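Local coordinates for protein digeranylgeranylglycerophospholipid reductase (Sulfolobus acidocaldarius, PDB 4OPC) that reduces the double bonds of the geranylgeranyl chains of archaeal membrane lipid precursors, using one bound FAD per subunit, at residues E210-W218 and V229-Y239; F292-G300 and Y341-R352. One frame throughout, in Å; residues are numbered along the deposited sequence. Where two conformers were deposited one is given.

Interaction 1 of 2, residues E210-W218 and V229-Y239; sequences ETSPGGYWW and VGLGIQGGMGY. With PGT ((1S)-2-{[{[(2R)-2,3-dihydroxypropyl]oxy}(hydroxy)phosphoryl]oxy}-1-[(palmitoyloxy)methyl]ethyl stearate), chain C.
Two neighbouring antiparallel strands of a beta hairpin in the catalytic domain meet here, with Trp217 paired to Leu231 and Trp218 to Gly230. Trp218 N bonds to Gly230 O at 2.8 Å, and Gly230 N returns a bond to Trp218 O. With CG set between its backbone N and carbonyl carbon (chi1 73°), Trp218 folds its indole over the opposing strand, where Gly230 CA lies 3.8 Å from the centre of the six-membered ring. Glycine suits this position, since the ring lies where a CB would be. The other face of the indole meets the lipid, Trp218 CZ3 standing 3.4 Å from PGT C39, while Gly232 keeps the strand bare beside PGT C42. On the other side of the sheet, Leu231 CB sits over the five-membered ring of Trp217 in a CH-pi contact, and Trp217 NE1 donates to Thr211 O at 3.0 Å from well above the carbonyl plane. Replacing Trp217 by an alanine is likely to leave Leu231 CB without its aromatic face and Thr211 O without this donor. Beside the type II turn from Ser212 to Gly215, Gln234 N bonds nearly straight to Pro213 O (2.9 Å, 164°), and Pro213 CG sits 3.7 Å from the centre of the Tyr239 ring, a CH-pi contact. Helix 242-253 packs against Trp217 and Pro213, while strands 202-206 and 183-193 flank the pair within the mixed sheet.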
loop_
_atom_site.group_PDB
_atom_site.type_symbol
_atom_site.label_atom_id
_atom_site.label_comp_id
_atom_site.label_asym_id
_atom_site.label_seq_id
_atom_site.Cartn_x
_atom_site.Cartn_y
_atom_site.Cartn_z
ATOM N N GLU A 210 1.643 -18.933 -13.382
ATOM C CA GLU A 210 2.154 -18.916 -14.746
ATOM C C GLU A 210 1.849 -17.601 -15.459
ATOM O O GLU A 210 2.684 -17.081 -16.201
ATOM C CB GLU A 210 1.582 -20.077 -15.556
ATOM C CG GLU A 210 2.087 -21.429 -15.117
ATOM C CD GLU A 210 1.506 -22.560 -15.942
ATOM O OE1 GLU A 210 0.764 -22.272 -16.908
ATOM O OE2 GLU A 210 1.789 -23.734 -15.621
ATOM N N THR A 211 0.650 -17.065 -15.248
ATOM C CA THR A 211 0.235 -15.864 -15.968
ATOM C C THR A 211 0.479 -14.568 -15.186
ATOM O O THR A 211 0.444 -13.485 -15.764
ATOM C CB THR A 211 -1.248 -15.942 -16.342
ATOM O OG1 THR A 211 -2.016 -15.947 -15.139
ATOM C CG2 THR A 211 -1.538 -17.219 -17.138
ATOM N N SER A 212 0.716 -14.687 -13.879
ATOM C CA SER A 212 1.017 -13.534 -13.025
ATOM C C SER A 212 1.912 -13.980 -11.869
ATOM O O SER A 212 1.516 -13.918 -10.705
ATOM C CB SER A 212 -0.274 -12.902 -12.489
ATOM O OG SER A 212 -1.184 -13.886 -12.010
ATOM N N PRO A 213 3.125 -14.441 -12.189
ATOM C CA PRO A 213 3.978 -15.009 -11.137
ATOM C C PRO A 213 4.252 -14.050 -9.986
ATOM O O PRO A 213 4.734 -12.928 -10.180
ATOM C CB PRO A 213 5.280 -15.340 -11.876
ATOM C CG PRO A 213 5.251 -14.500 -13.106
ATOM C CD PRO A 213 3.808 -14.426 -13.494
ATOM N N GLY A 214 3.911 -14.490 -8.782
ATOM C CA GLY A 214 4.173 -13.700 -7.598
ATOM C C GLY A 214 3.159 -12.616 -7.316
ATOM O O GLY A 214 3.326 -11.849 -6.372
ATOM N N GLY A 215 2.113 -12.539 -8.135
ATOM C CA GLY A 215 1.039 -11.580 -7.920
ATOM C C GLY A 215 -0.286 -12.222 -8.260
ATOM O O GLY A 215 -0.595 -13.321 -7.794
ATOM N N TYR A 216 -1.077 -11.532 -9.058
ATOM C CA TYR A 216 -2.344 -12.055 -9.535
ATOM C C TYR A 216 -2.884 -11.178 -10.648
ATOM O O TYR A 216 -2.404 -10.063 -10.860
ATOM C CB TYR A 216 -3.369 -12.204 -8.407
ATOM C CG TYR A 216 -3.739 -10.975 -7.595
ATOM C CD1 TYR A 216 -4.582 -9.991 -8.114
ATOM C CD2 TYR A 216 -3.322 -10.837 -6.269
ATOM C CE1 TYR A 216 -4.971 -8.890 -7.353
ATOM C CE2 TYR A 216 -3.710 -9.734 -5.503
ATOM C CZ TYR A 216 -4.536 -8.774 -6.051
ATOM O OH TYR A 216 -4.945 -7.686 -5.310
ATOM N N TRP A 217 -3.866 -11.711 -11.369
ATOM C CA TRP A 217 -4.662 -10.952 -12.321
ATOM C C TRP A 217 -5.922 -10.473 -11.629
ATOM O O TRP A 217 -6.408 -11.111 -10.683
ATOM C CB TRP A 217 -5.065 -11.828 -13.507
ATOM C CG TRP A 217 -4.093 -11.842 -14.648
ATOM C CD1 TRP A 217 -2.990 -12.646 -14.784
ATOM C CD2 TRP A 217 -4.159 -11.043 -15.832
ATOM N NE1 TRP A 217 -2.363 -12.379 -15.979
ATOM C CE2 TRP A 217 -3.061 -11.399 -16.639
ATOM C CE3 TRP A 217 -5.041 -10.061 -16.288
ATOM C CZ2 TRP A 217 -2.824 -10.805 -17.879
ATOM C CZ3 TRP A 217 -4.809 -9.480 -17.519
ATOM C CH2 TRP A 217 -3.717 -9.860 -18.304
ATOM N N TRP A 218 -6.471 -9.359 -12.104
ATOM C CA TRP A 218 -7.727 -8.892 -11.545
ATOM C C TRP A 218 -8.659 -8.321 -12.585
ATOM O O TRP A 218 -8.233 -7.910 -13.666
ATOM C CB TRP A 218 -7.490 -7.867 -10.436
ATOM C CG TRP A 218 -7.026 -6.506 -10.881
ATOM C CD1 TRP A 218 -7.808 -5.481 -11.335
ATOM C CD2 TRP A 218 -5.681 -6.003 -10.848
ATOM N NE1 TRP A 218 -7.029 -4.383 -11.617
ATOM C CE2 TRP A 218 -5.722 -4.675 -11.319
ATOM C CE3 TRP A 218 -4.446 -6.555 -10.479
ATOM C CZ2 TRP A 218 -4.576 -3.884 -11.416
ATOM C CZ3 TRP A 218 -3.316 -5.781 -10.585
ATOM C CH2 TRP A 218 -3.387 -4.452 -11.045
ATOM N N VAL A 229 -8.942 -3.835 -15.474
ATOM C CA VAL A 229 -8.365 -5.179 -15.571
ATOM C C VAL A 229 -6.846 -5.067 -15.588
ATOM O O VAL A 229 -6.282 -4.207 -16.266
ATOM C CB VAL A 229 -8.910 -5.961 -16.809
ATOM C CG1 VAL A 229 -8.828 -5.120 -18.074
ATOM C CG2 VAL A 229 -8.172 -7.275 -16.981
ATOM N N GLY A 230 -6.168 -5.903 -14.819
ATOM C CA GLY A 230 -4.725 -5.794 -14.742
ATOM C C GLY A 230 -4.068 -6.981 -14.074
ATOM O O GLY A 230 -4.709 -7.997 -13.773
ATOM N N LEU A 231 -2.768 -6.846 -13.844
ATOM C CA LEU A 231 -2.017 -7.872 -13.138
ATOM C C LEU A 231 -0.828 -7.277 -12.418
ATOM O O LEU A 231 -0.364 -6.183 -12.743
ATOM C CB LEU A 231 -1.541 -8.993 -14.084
ATOM C CG LEU A 231 -0.282 -8.698 -14.898
ATOM C CD1 LEU A 231 0.342 -10.004 -15.399
ATOM C CD2 LEU A 231 -0.578 -7.767 -16.073
ATOM N N GLY A 232 -0.336 -8.019 -11.437
ATOM C CA GLY A 232 0.897 -7.694 -10.749
ATOM C C GLY A 232 1.795 -8.914 -10.794
ATOM O O GLY A 232 1.309 -10.057 -10.718
ATOM N N ILE A 233 3.096 -8.690 -10.946
ATOM C CA ILE A 233 4.070 -9.781 -10.880
ATOM C C ILE A 233 5.207 -9.365 -9.960
ATOM O O ILE A 233 5.516 -8.178 -9.848
ATOM C CB ILE A 233 4.609 -10.179 -12.269
ATOM C CG1 ILE A 233 5.419 -9.051 -12.879
ATOM C CG2 ILE A 233 3.471 -10.573 -13.210
ATOM C CD1 ILE A 233 6.001 -9.400 -14.229
ATOM N N GLN A 234 5.819 -10.336 -9.293
ATOM C CA GLN A 234 6.897 -10.053 -8.351
ATOM C C GLN A 234 8.148 -9.531 -9.050
ATOM O O GLN A 234 8.581 -10.068 -10.068
ATOM C CB GLN A 234 7.222 -11.303 -7.534
ATOM C CG GLN A 234 8.317 -11.071 -6.504
ATOM C CD GLN A 234 8.521 -12.263 -5.615
ATOM O OE1 GLN A 234 8.244 -13.402 -6.005
ATOM N NE2 GLN A 234 9.036 -12.027 -4.421
ATOM N N GLY A 235 8.731 -8.469 -8.495
ATOM C CA GLY A 235 9.998 -7.969 -8.995
ATOM C C GLY A 235 11.209 -8.787 -8.555
ATOM O O GLY A 235 11.103 -9.683 -7.713
ATOM N N GLY A 236 12.373 -8.489 -9.125
ATOM C CA GLY A 236 13.604 -9.127 -8.699
ATOM C C GLY A 236 13.745 -10.588 -9.080
ATOM O O GLY A 236 14.620 -11.265 -8.553
ATOM N N MET A 237 12.910 -11.064 -10.006
ATOM C CA MET A 237 12.903 -12.473 -10.400
ATOM C C MET A 237 13.296 -12.705 -11.857
ATOM O O MET A 237 13.342 -13.850 -12.310
ATOM C CB MET A 237 11.516 -13.087 -10.164
ATOM C CG MET A 237 10.986 -12.942 -8.743
ATOM S SD MET A 237 11.940 -13.891 -7.544
ATOM C CE MET A 237 11.374 -15.548 -7.907
ATOM N N GLY A 238 13.552 -11.630 -12.593
ATOM C CA GLY A 238 13.967 -11.757 -13.983
ATOM C C GLY A 238 12.846 -12.027 -14.973
ATOM O O GLY A 238 13.110 -12.406 -16.116
ATOM N N TYR A 239 11.602 -11.832 -14.547
ATOM C CA TYR A 239 10.443 -12.069 -15.407
ATOM C C TYR A 239 10.440 -11.096 -16.579
ATOM O O TYR A 239 10.906 -9.962 -16.447
ATOM C CB TYR A 239 9.144 -11.903 -14.610
ATOM C CG TYR A 239 8.982 -12.891 -13.475
ATOM C CD1 TYR A 239 9.402 -14.209 -13.605
ATOM C CD2 TYR A 239 8.407 -12.502 -12.280
ATOM C CE1 TYR A 239 9.254 -15.109 -12.564
ATOM C CE2 TYR A 239 8.251 -13.393 -11.240
ATOM C CZ TYR A 239 8.674 -14.693 -11.387
ATOM O OH TYR A 239 8.532 -15.586 -10.352
HETATM C C48 PGT C . 0.931 -12.125 -3.694
HETATM C C47 PGT C . 1.613 -10.889 -3.144
HETATM C C46 PGT C . 1.566 -9.786 -4.181
HETATM C C45 PGT C . 0.127 -9.534 -4.584
HETATM C C44 PGT C . -0.048 -8.114 -5.079
HETATM C C43 PGT C . -0.196 -8.106 -6.589
HETATM C C42 PGT C . -0.197 -6.670 -7.063
HETATM C C41 PGT C . -1.458 -6.018 -6.553
HETATM C C40 PGT C . -1.871 -4.889 -7.464
HETATM C C39 PGT C . -3.375 -4.766 -7.368
HETATM C C38 PGT C . -3.771 -4.542 -5.931
HETATM C C37 PGT C . -5.277 -4.596 -5.830
HETATM C C36 PGT C . -5.663 -4.263 -4.409
HETATM C C35 PGT C . -7.108 -4.621 -4.151
HETATM C C34 PGT C . -7.465 -4.216 -2.734
HETATM C C33 PGT C . -8.776 -4.830 -2.293
HETATM C C32 PGT C . -9.559 -3.868 -1.420
HETATM C C31 PGT C . -9.070 -3.856 0.020
HETATM O O31 PGT C . -8.768 -2.785 0.513
HETATM O O2 PGT C . -8.949 -5.043 0.786
HETATM C C2 PGT C . -9.982 -5.317 1.715
HETATM C C1 PGT C . -9.833 -4.559 3.018
HETATM O O3P PGT C . -8.918 -3.480 3.035
HETATM P P PGT C . -7.665 -3.576 4.002
HETATM O O1P PGT C . -7.191 -5.008 3.880
HETATM O O2P PGT C . -6.561 -2.613 3.595
HETATM O O4P PGT C . -8.033 -3.283 5.523
HETATM C C4 PGT C . -9.362 -3.273 6.002
HETATM C C5 PGT C . -9.399 -3.098 7.504
HETATM O O5 PGT C . -10.143 -1.945 7.823
HETATM C C6 PGT C . -7.991 -2.967 8.032
HETATM O O6 PGT C . -7.724 -1.646 8.443
HETATM C C3 PGT C . -9.981 -6.774 2.140
HETATM O O3 PGT C . -10.288 -7.664 1.094
HETATM C C11 PGT C . -9.607 -8.891 1.213
HETATM O O11 PGT C . -9.547 -9.447 2.292
HETATM C C12 PGT C . -8.942 -9.511 0.002
HETATM C C13 PGT C . -8.694 -10.988 0.226
HETATM C C14 PGT C . -8.007 -11.563 -0.995
HETATM C C15 PGT C . -6.513 -11.642 -0.767
HETATM C C16 PGT C . -5.843 -12.345 -1.929
HETATM C C17 PGT C . -4.948 -13.439 -1.387
HETATM C C18 PGT C . -4.506 -14.364 -2.501
HETATM C C19 PGT C . -3.875 -15.609 -1.909
HETATM C C20 PGT C . -4.925 -16.487 -1.256
HETATM C C21 PGT C . -4.909 -17.861 -1.895
HETATM C C22 PGT C . -5.283 -18.922 -0.882
HETATM C C23 PGT C . -4.688 -20.243 -1.320
HETATM C C24 PGT C . -4.799 -21.262 -0.207
HETATM C C25 PGT C . -3.438 -21.857 0.079
HETATM C C26 PGT C . -3.119 -21.718 1.553
#

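Interaction 2 of 2, residues F292-G300 and Y341-R352; sequences FTVNPVHGG and YGAKQASLDIFR. With PGT ((1S)-2-{[{[(2R)-2,3-dihydroxypropyl]oxy}(hydroxy)phosphoryl]oxy}-1-[(palmitoyloxy)methyl]ethyl stearate), chain C.
His298 and Tyr341, one from each segment, grip the lipid phosphate together. His298 NE2 donates to PGT O1P at 2.8 Å, almost straight (166°) and in the plane of the ring, and Tyr341 OH donates to PGT O2P at 2.7 Å. An imidazole and a phenol suit this place because each presents a polar hydrogen at the end of a rigid ring. The phenol oxygen is itself held from behind: Asn295 ND2 donates to Tyr341 OH at 3.1 Å, the hydroxyl lying in the amide plane while amide and ring stand 73° apart. The same Asn295 amide spreads over one face of the His298 imidazole, and Gly300 N donates to His298 ND1, which fixes the ring's rotation with NE2 toward the phosphate. Asn295 OD1 in turn accepts from Val297 N, an Asx turn, and from His298 N, which extends it to an Asx motif and shapes the loop around the histidine.

Farther out, the loop is seated on the helix. Gln345, extended beyond CG, reaches out from the helix to the loop, where its NE2 meets a lone pair of Phe292 O at 2.8 Å, while Tyr337 binds its OE1. Pro296, lacking an N-H and compact, presses its CG to 3.4 Å from Gln345 O, and Val297 CG2 packs 3.8 Å from Leu348 CD2 and beside Phe351. Arg352 passes its CD by Pro296 O and ends in salt bridges to Asp349 and Asp182. Loop 292-300 also touches the flavin through Val294, Gly299 and Gly300, so this loop-on-helix contact belongs to the lipid headgroup site beside the FAD of geranylgeranyl reductase.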
loop_
_atom_site.group_PDB
_atom_site.type_symbol
_atom_site.label_atom_id
_atom_site.label_comp_id
_atom_site.label_asym_id
_atom_site.label_seq_id
_atom_site.Cartn_x
_atom_site.Cartn_y
_atom_site.Cartn_z
ATOM N N PHE A 292 6.273 2.220 2.589
ATOM C CA PHE A 292 5.902 0.809 2.387
ATOM C C PHE A 292 4.642 0.415 3.163
ATOM O O PHE A 292 4.628 -0.617 3.836
ATOM C CB PHE A 292 7.054 -0.156 2.741
ATOM C CG PHE A 292 8.391 0.228 2.155
ATOM C CD1 PHE A 292 8.496 0.775 0.879
ATOM C CD2 PHE A 292 9.553 0.038 2.898
ATOM C CE1 PHE A 292 9.720 1.106 0.348
ATOM C CE2 PHE A 292 10.785 0.389 2.375
ATOM C CZ PHE A 292 10.870 0.926 1.107
ATOM N N THR A 293 3.576 1.198 3.042
ATOM C CA THR A 293 2.342 0.921 3.791
ATOM C C THR A 293 1.369 -0.118 3.172
ATOM O O THR A 293 0.329 -0.438 3.743
ATOM C CB THR A 293 1.609 2.227 4.133
ATOM O OG1 THR A 293 1.425 3.002 2.938
ATOM C CG2 THR A 293 2.430 3.042 5.122
ATOM N N VAL A 294 1.736 -0.694 2.048
ATOM C CA VAL A 294 0.823 -1.542 1.296
ATOM C C VAL A 294 0.653 -2.922 1.938
ATOM O O VAL A 294 1.623 -3.507 2.444
ATOM C CB VAL A 294 1.373 -1.703 -0.114
ATOM C CG1 VAL A 294 0.493 -2.624 -0.952
ATOM C CG2 VAL A 294 1.502 -0.331 -0.771
ATOM N N ASN A 295 -0.575 -3.440 1.925
ATOM C CA ASN A 295 -0.842 -4.812 2.373
ATOM C C ASN A 295 -0.037 -5.826 1.540
ATOM O O ASN A 295 -0.189 -5.891 0.318
ATOM C CB ASN A 295 -2.334 -5.105 2.231
ATOM C CG ASN A 295 -2.728 -6.417 2.847
ATOM O OD1 ASN A 295 -2.331 -7.493 2.371
ATOM N ND2 ASN A 295 -3.514 -6.353 3.911
ATOM N N PRO A 296 0.841 -6.611 2.182
ATOM C CA PRO A 296 1.717 -7.488 1.386
ATOM C C PRO A 296 1.018 -8.654 0.684
ATOM O O PRO A 296 1.580 -9.201 -0.266
ATOM C CB PRO A 296 2.718 -8.034 2.424
ATOM C CG PRO A 296 2.722 -6.986 3.506
ATOM C CD PRO A 296 1.310 -6.473 3.573
ATOM N N VAL A 297 -0.161 -9.048 1.140
ATOM C CA VAL A 297 -0.827 -10.201 0.544
ATOM C C VAL A 297 -1.772 -9.810 -0.586
ATOM O O VAL A 297 -1.817 -10.482 -1.615
ATOM C CB VAL A 297 -1.527 -11.048 1.599
ATOM C CG1 VAL A 297 -2.478 -12.047 0.948
ATOM C CG2 VAL A 297 -0.486 -11.802 2.410
ATOM N N HIS A 298 -2.520 -8.723 -0.426
ATOM C CA HIS A 298 -3.406 -8.336 -1.521
ATOM C C HIS A 298 -2.971 -7.119 -2.329
ATOM O O HIS A 298 -3.549 -6.855 -3.369
ATOM C CB HIS A 298 -4.887 -8.261 -1.105
ATOM C CG HIS A 298 -5.205 -7.229 -0.065
ATOM N ND1 HIS A 298 -4.834 -5.906 -0.172
ATOM C CD2 HIS A 298 -5.921 -7.324 1.081
ATOM C CE1 HIS A 298 -5.289 -5.236 0.872
ATOM N NE2 HIS A 298 -5.951 -6.075 1.649
ATOM N N GLY A 299 -1.954 -6.393 -1.874
ATOM C CA GLY A 299 -1.428 -5.291 -2.653
ATOM C C GLY A 299 -2.210 -3.994 -2.530
ATOM O O GLY A 299 -1.881 -3.011 -3.190
ATOM N N GLY A 300 -3.231 -3.981 -1.677
ATOM C CA GLY A 300 -4.015 -2.767 -1.475
ATOM C C GLY A 300 -3.295 -1.777 -0.581
ATOM O O GLY A 300 -2.902 -2.097 0.539
ATOM N N TYR A 341 -2.177 -0.860 11.582
ATOM C CA TYR A 341 -1.987 -1.621 10.346
ATOM C C TYR A 341 -0.633 -2.323 10.234
ATOM O O TYR A 341 -0.554 -3.417 9.664
ATOM C CB TYR A 341 -2.179 -0.710 9.129
ATOM C CG TYR A 341 -2.670 -1.418 7.889
ATOM C CD1 TYR A 341 -4.028 -1.604 7.670
ATOM C CD2 TYR A 341 -1.778 -1.897 6.931
ATOM C CE1 TYR A 341 -4.494 -2.241 6.529
ATOM C CE2 TYR A 341 -2.230 -2.535 5.790
ATOM C CZ TYR A 341 -3.590 -2.713 5.593
ATOM O OH TYR A 341 -4.065 -3.342 4.463
ATOM N N GLY A 342 0.430 -1.715 10.754
ATOM C CA GLY A 342 1.777 -2.202 10.498
ATOM C C GLY A 342 2.117 -3.576 11.054
ATOM O O GLY A 342 2.840 -4.334 10.407
ATOM N N ALA A 343 1.599 -3.917 12.230
ATOM C CA ALA A 343 1.867 -5.228 12.817
ATOM C C ALA A 343 1.234 -6.307 11.950
ATOM O O ALA A 343 1.848 -7.344 11.666
ATOM C CB ALA A 343 1.333 -5.296 14.239
ATOM N N LYS A 344 0.003 -6.063 11.523
ATOM C CA LYS A 344 -0.657 -6.944 10.566
ATOM C C LYS A 344 0.144 -7.086 9.276
ATOM O O LYS A 344 0.291 -8.191 8.748
ATOM C CB LYS A 344 -2.050 -6.412 10.238
ATOM C CG LYS A 344 -2.570 -6.927 8.909
ATOM C CD LYS A 344 -3.986 -6.550 8.701
ATOM C CE LYS A 344 -4.147 -5.056 8.659
ATOM N NZ LYS A 344 -5.573 -4.791 8.434
ATOM N N GLN A 345 0.664 -5.974 8.761
ATOM C CA GLN A 345 1.488 -6.007 7.569
ATOM C C GLN A 345 2.673 -6.919 7.729
ATOM O O GLN A 345 3.025 -7.646 6.808
ATOM C CB GLN A 345 2.058 -4.624 7.282
ATOM C CG GLN A 345 1.327 -3.813 6.293
ATOM C CD GLN A 345 2.043 -2.501 6.061
ATOM O OE1 GLN A 345 1.815 -1.544 6.771
ATOM N NE2 GLN A 345 2.950 -2.475 5.097
ATOM N N ALA A 346 3.326 -6.851 8.884
ATOM C CA ALA A 346 4.517 -7.660 9.121
ATOM C C ALA A 346 4.185 -9.147 9.052
ATOM O O ALA A 346 4.906 -9.934 8.437
ATOM C CB ALA A 346 5.131 -7.322 10.470
ATOM N N SER A 347 3.095 -9.541 9.700
ATOM C CA SER A 347 2.610 -10.912 9.637
ATOM C C SER A 347 2.342 -11.328 8.191
ATOM O O SER A 347 2.693 -12.438 7.761
ATOM C CB SER A 347 1.322 -11.025 10.452
ATOM O OG SER A 347 0.803 -12.342 10.420
ATOM N N LEU A 348 1.712 -10.438 7.437
ATOM C CA LEU A 348 1.364 -10.735 6.052
ATOM C C LEU A 348 2.580 -10.749 5.131
ATOM O O LEU A 348 2.542 -11.381 4.077
ATOM C CB LEU A 348 0.288 -9.773 5.560
ATOM C CG LEU A 348 -1.053 -9.991 6.256
ATOM C CD1 LEU A 348 -2.034 -8.935 5.780
ATOM C CD2 LEU A 348 -1.602 -11.407 6.015
ATOM N N ASP A 349 3.663 -10.082 5.529
ATOM C CA ASP A 349 4.922 -10.115 4.777
ATOM C C ASP A 349 5.439 -11.568 4.772
ATOM O O ASP A 349 5.873 -12.088 3.744
ATOM C CB ASP A 349 5.898 -9.105 5.423
ATOM C CG ASP A 349 7.152 -8.820 4.602
ATOM O OD1 ASP A 349 7.454 -9.535 3.618
ATOM O OD2 ASP A 349 7.870 -7.876 4.989
ATOM N N ILE A 350 5.349 -12.244 5.915
ATOM C CA ILE A 350 5.687 -13.667 6.021
ATOM C C ILE A 350 4.751 -14.510 5.155
ATOM O O ILE A 350 5.187 -15.356 4.361
ATOM C CB ILE A 350 5.575 -14.156 7.487
ATOM C CG1 ILE A 350 6.666 -13.524 8.355
ATOM C CG2 ILE A 350 5.663 -15.664 7.563
ATOM C CD1 ILE A 350 8.069 -14.007 8.044
ATOM N N PHE A 351 3.449 -14.284 5.300
ATOM C CA PHE A 351 2.462 -15.086 4.590
ATOM C C PHE A 351 2.616 -14.951 3.072
ATOM O O PHE A 351 2.588 -15.956 2.351
ATOM C CB PHE A 351 1.051 -14.723 5.084
ATOM C CG PHE A 351 -0.025 -15.684 4.662
ATOM C CD1 PHE A 351 0.152 -17.056 4.756
ATOM C CD2 PHE A 351 -1.243 -15.208 4.221
ATOM C CE1 PHE A 351 -0.857 -17.930 4.372
ATOM C CE2 PHE A 351 -2.252 -16.082 3.842
ATOM C CZ PHE A 351 -2.054 -17.444 3.934
ATOM N N ARG A 352 2.831 -13.725 2.594
ATOM C CA ARG A 352 3.089 -13.481 1.177
ATOM C C ARG A 352 4.229 -14.337 0.616
ATOM O O ARG A 352 4.132 -14.864 -0.494
ATOM C CB ARG A 352 3.413 -11.989 0.944
ATOM C CG ARG A 352 4.301 -11.754 -0.281
ATOM C CD ARG A 352 4.791 -10.337 -0.417
ATOM N NE ARG A 352 5.942 -10.005 0.427
ATOM C CZ ARG A 352 7.206 -10.058 0.018
ATOM N NH1 ARG A 352 7.481 -10.444 -1.214
ATOM N NH2 ARG A 352 8.191 -9.670 0.816
HETATM C C48 PGT C . 0.931 -12.125 -3.694
HETATM C C47 PGT C . 1.613 -10.889 -3.144
HETATM C C46 PGT C . 1.566 -9.786 -4.181
HETATM C C45 PGT C . 0.127 -9.534 -4.584
HETATM C C44 PGT C . -0.048 -8.114 -5.079
HETATM C C43 PGT C . -0.196 -8.106 -6.589
HETATM C C42 PGT C . -0.197 -6.670 -7.063
HETATM C C41 PGT C . -1.458 -6.018 -6.553
HETATM C C40 PGT C . -1.871 -4.889 -7.464
HETATM C C39 PGT C . -3.375 -4.766 -7.368
HETATM C C38 PGT C . -3.771 -4.542 -5.931
HETATM C C37 PGT C . -5.277 -4.596 -5.830
HETATM C C36 PGT C . -5.663 -4.263 -4.409
HETATM C C35 PGT C . -7.108 -4.621 -4.151
HETATM C C34 PGT C . -7.465 -4.216 -2.734
HETATM C C33 PGT C . -8.776 -4.830 -2.293
HETATM C C32 PGT C . -9.559 -3.868 -1.420
HETATM C C31 PGT C . -9.070 -3.856 0.020
HETATM O O31 PGT C . -8.768 -2.785 0.513
HETATM O O2 PGT C . -8.949 -5.043 0.786
HETATM C C2 PGT C . -9.982 -5.317 1.715
HETATM C C1 PGT C . -9.833 -4.559 3.018
HETATM O O3P PGT C . -8.918 -3.480 3.035
HETATM P P PGT C . -7.665 -3.576 4.002
HETATM O O1P PGT C . -7.191 -5.008 3.880
HETATM O O2P PGT C . -6.561 -2.613 3.595
HETATM O O4P PGT C . -8.033 -3.283 5.523
HETATM C C4 PGT C . -9.362 -3.273 6.002
HETATM C C5 PGT C . -9.399 -3.098 7.504
HETATM O O5 PGT C . -10.143 -1.945 7.823
HETATM C C6 PGT C . -7.991 -2.967 8.032
HETATM O O6 PGT C . -7.724 -1.646 8.443
HETATM C C3 PGT C . -9.981 -6.774 2.140
HETATM O O3 PGT C . -10.288 -7.664 1.094
HETATM C C11 PGT C . -9.607 -8.891 1.213
HETATM O O11 PGT C . -9.547 -9.447 2.292
HETATM C C12 PGT C . -8.942 -9.511 0.002
HETATM C C13 PGT C . -8.694 -10.988 0.226
HETATM C C14 PGT C . -8.007 -11.563 -0.995
HETATM C C15 PGT C . -6.513 -11.642 -0.767
HETATM C C16 PGT C . -5.843 -12.345 -1.929
HETATM C C17 PGT C . -4.948 -13.439 -1.387
HETATM C C18 PGT C . -4.506 -14.364 -2.501
HETATM C C19 PGT C . -3.875 -15.609 -1.909
HETATM C C20 PGT C . -4.925 -16.487 -1.256
HETATM C C21 PGT C . -4.909 -17.861 -1.895
HETATM C C22 PGT C . -5.283 -18.922 -0.882
HETATM C C23 PGT C . -4.688 -20.243 -1.320
HETATM C C24 PGT C . -4.799 -21.262 -0.207
HETATM C C25 PGT C . -3.438 -21.857 0.079
HETATM C C26 PGT C . -3.119 -21.718 1.553
#

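Overall arrangement
Interactions 1 and 2 are walls of one lipid pocket, their centres about 17 Å apart. Interaction 2 holds the phosphate, with His56 also hydrogen-bonded to the lipid, whereas the hairpin of interaction 1 borders one of the two acyl chains with Tyr216, Trp218, Gly232 and the turn glycines Gly214 and Gly215. They join directly where Tyr216 OH lies 2.5 Å from His298 O, a probable hydrogen bond that ties the chain-lining tyrosine to the backbone of a phosphate-binding histidine. A second, looser touch is the packing of Gln234 against Arg352. The flavin meets Trp218 from interaction 1 and loop 292-300 from interaction 2, consistent with a pocket that brings isoprenoid chains to the cofactor.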